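Local structure of Thiol:disulfide interchange protein DsbA (Neisseria meningitidis MC58, 3HZ8) at residues A[28-33]-A[59-64]. The protein probably acts as a periplasmic thiol:disulfide oxidoreductase of the DsbA subfamily, introducing disulfide bonds into substrate proteins. The protein carries 1 engineered substitution. Residues are numbered along the deposited sequence; the frame is centred on the assembly and turned at random.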
loop_
_atom_site.group_PDB
_atom_site.type_symbol
_atom_site.label_atom_id
_atom_site.label_comp_id
_atom_site.label_asym_id
_atom_site.label_seq_id
_atom_site.Cartn_x
_atom_site.Cartn_y
_atom_site.Cartn_z
ATOM N N VAL A 28 -8.583 3.679 -1.352
ATOM C CA VAL A 28 -7.379 4.464 -1.051
ATOM C C VAL A 28 -6.226 3.507 -1.313
ATOM O O VAL A 28 -6.099 2.489 -0.619
ATOM C CB VAL A 28 -7.354 4.966 0.418
ATOM C CG1 VAL A 28 -6.081 5.771 0.687
ATOM C CG2 VAL A 28 -8.599 5.815 0.712
ATOM N N LEU A 29 -5.419 3.815 -2.337
ATOM C CA LEU A 29 -4.351 2.918 -2.779
ATOM C C LEU A 29 -2.984 3.516 -2.436
ATOM O O LEU A 29 -2.692 4.632 -2.853
ATOM C CB LEU A 29 -4.479 2.667 -4.290
ATOM C CG LEU A 29 -3.289 2.138 -5.084
ATOM C CD1 LEU A 29 -2.745 0.851 -4.503
ATOM C CD2 LEU A 29 -3.695 1.956 -6.547
ATOM N N GLU A 30 -2.174 2.801 -1.656
ATOM C CA GLU A 30 -0.803 3.217 -1.378
ATOM C C GLU A 30 0.182 2.315 -2.107
ATOM O O GLU A 30 0.186 1.110 -1.880
ATOM C CB GLU A 30 -0.499 3.172 0.134
ATOM C CG GLU A 30 0.892 3.730 0.476
ATOM C CD GLU A 30 1.469 3.213 1.781
ATOM O OE1 GLU A 30 0.914 2.267 2.347
ATOM O OE2 GLU A 30 2.503 3.747 2.222
ATOM N N PHE A 31 1.016 2.904 -2.962
ATOM C CA PHE A 31 2.224 2.221 -3.457
ATOM C C PHE A 31 3.364 2.512 -2.487
ATOM O O PHE A 31 3.532 3.659 -2.065
ATOM C CB PHE A 31 2.613 2.704 -4.859
ATOM C CG PHE A 31 1.659 2.256 -5.944
ATOM C CD1 PHE A 31 1.812 1.011 -6.540
ATOM C CD2 PHE A 31 0.644 3.094 -6.403
ATOM C CE1 PHE A 31 0.947 0.586 -7.563
ATOM C CE2 PHE A 31 -0.215 2.682 -7.433
ATOM C CZ PHE A 31 -0.059 1.418 -8.005
ATOM N N PHE A 32 4.151 1.492 -2.147
ATOM C CA PHE A 32 5.197 1.646 -1.143
ATOM C C PHE A 32 6.312 0.652 -1.432
ATOM O O PHE A 32 6.195 -0.188 -2.331
ATOM C CB PHE A 32 4.640 1.387 0.277
ATOM C CG PHE A 32 4.329 -0.073 0.550
ATOM C CD1 PHE A 32 5.209 -0.851 1.306
ATOM C CD2 PHE A 32 3.197 -0.678 0.007
ATOM C CE1 PHE A 32 4.959 -2.206 1.532
ATOM C CE2 PHE A 32 2.939 -2.042 0.211
ATOM C CZ PHE A 32 3.817 -2.807 0.979
ATOM N N GLY A 33 7.392 0.748 -0.666
ATOM C CA GLY A 33 8.401 -0.315 -0.633
ATOM C C GLY A 33 8.802 -0.512 0.815
ATOM O O GLY A 33 8.826 0.453 1.586
ATOM N N LEU A 59 -8.448 0.491 2.410
ATOM C CA LEU A 59 -7.040 0.744 2.112
ATOM C C LEU A 59 -6.436 -0.458 1.385
ATOM O O LEU A 59 -6.438 -1.584 1.909
ATOM C CB LEU A 59 -6.266 1.024 3.408
ATOM C CG LEU A 59 -4.755 1.256 3.268
ATOM C CD1 LEU A 59 -4.428 2.498 2.425
ATOM C CD2 LEU A 59 -4.111 1.364 4.649
ATOM N N ARG A 60 -5.951 -0.204 0.173
ATOM C CA ARG A 60 -5.274 -1.194 -0.657
ATOM C C ARG A 60 -3.810 -0.805 -0.705
ATOM O O ARG A 60 -3.500 0.382 -0.880
ATOM C CB ARG A 60 -5.847 -1.136 -2.075
ATOM C CG ARG A 60 -5.051 -1.850 -3.167
ATOM C CD ARG A 60 -5.673 -1.528 -4.524
ATOM N NE ARG A 60 -5.065 -2.233 -5.652
ATOM C CZ ARG A 60 -5.425 -2.052 -6.923
ATOM N NH1 ARG A 60 -6.394 -1.194 -7.230
ATOM N NH2 ARG A 60 -4.833 -2.750 -7.891
ATOM N N THR A 61 -2.919 -1.783 -0.590
ATOM C CA THR A 61 -1.486 -1.494 -0.701
ATOM C C THR A 61 -0.826 -2.371 -1.756
ATOM O O THR A 61 -1.194 -3.533 -1.923
ATOM C CB THR A 61 -0.768 -1.607 0.658
ATOM O OG1 THR A 61 -0.824 -2.958 1.115
ATOM C CG2 THR A 61 -1.439 -0.712 1.688
ATOM N N GLU A 62 0.121 -1.789 -2.486
ATOM C CA GLU A 62 0.850 -2.511 -3.534
ATOM C C GLU A 62 2.329 -2.147 -3.426
ATOM O O GLU A 62 2.668 -0.959 -3.321
ATOM C CB GLU A 62 0.332 -2.108 -4.920
ATOM C CG GLU A 62 -1.195 -2.268 -5.132
ATOM C CD GLU A 62 -1.666 -3.733 -5.209
ATOM O OE1 GLU A 62 -0.818 -4.650 -5.268
ATOM O OE2 GLU A 62 -2.899 -3.968 -5.219
ATOM N N HIS A 63 3.198 -3.156 -3.423
ATOM C CA HIS A 63 4.650 -2.921 -3.338
ATOM C C HIS A 63 5.187 -2.690 -4.736
ATOM O O HIS A 63 4.883 -3.464 -5.651
ATOM C CB HIS A 63 5.336 -4.141 -2.708
ATOM C CG HIS A 63 6.715 -3.890 -2.183
ATOM N ND1 HIS A 63 7.805 -3.638 -2.991
ATOM C CD2 HIS A 63 7.189 -3.910 -0.915
ATOM C CE1 HIS A 63 8.878 -3.459 -2.238
ATOM N NE2 HIS A 63 8.537 -3.641 -0.975
ATOM N N VAL A 64 5.973 -1.630 -4.924
ATOM C CA VAL A 64 6.564 -1.382 -6.245
ATOM C C VAL A 64 7.578 -2.472 -6.615
ATOM O O VAL A 64 8.163 -3.120 -5.739
ATOM C CB VAL A 64 7.235 0.026 -6.364
ATOM C CG1 VAL A 64 6.174 1.125 -6.300
ATOM C CG2 VAL A 64 8.354 0.232 -5.330
#
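Phe32 and His63 meet in a T-shaped pair where two neighbouring parallel strands end. The edge of the imidazole points at the phenyl face, with the planes at 67° and His63 CD2 3.7 Å from Phe32 CE1. Phe32 CG sits between its own backbone N and carbonyl carbon (chi1 72°). This swings the ring across the adjacent strand, over His63 CA and against Thr61 CB. Gly33 CA lies over one face of the imidazole, a CH-pi contact 3.6 Å from the ring centroid. His63 ND1 donates a hydrogen bond of 2.8 Å to Val64 O, which lies in the plane of the imidazole, and this limits the rotation of the ring.

On the other face of the sheet, Leu29 CD1 reaches across to Glu62 CG at 3.5 Å and also touches the Arg60 methylenes. Leu29 CD2 lies over one face of the guanidinium. The extended Arg60 and the Glu62 chain, folded back at chi2, meet in a salt bridge within their strand. Arg60 NE gives Glu62 OE2 a nearly straight bond of 2.8 Å (174°), on the anti lone pair and in the guanidinium plane. Arg60 NH1 has further partners in Glu27 and Pro19 O. Phe31 rests its CD1 and CE1 on Glu62 CB.

Five backbone hydrogen bonds join the strands, from Arg60 N to Val28 O through to Val64 N to Phe32 O.

The strands belong to the beta-alpha-beta unit of the thioredoxin fold, connected through helix 37-50. That helix covers Glu30 and Leu59, and Phe32 touches Cys39 of the redox-active disulfide. Helix 71-83 packs on Phe32 and His63, and helix 134-149 on Arg60 and Glu62. Strand 157-160 flanks strand 26-32 on its other side.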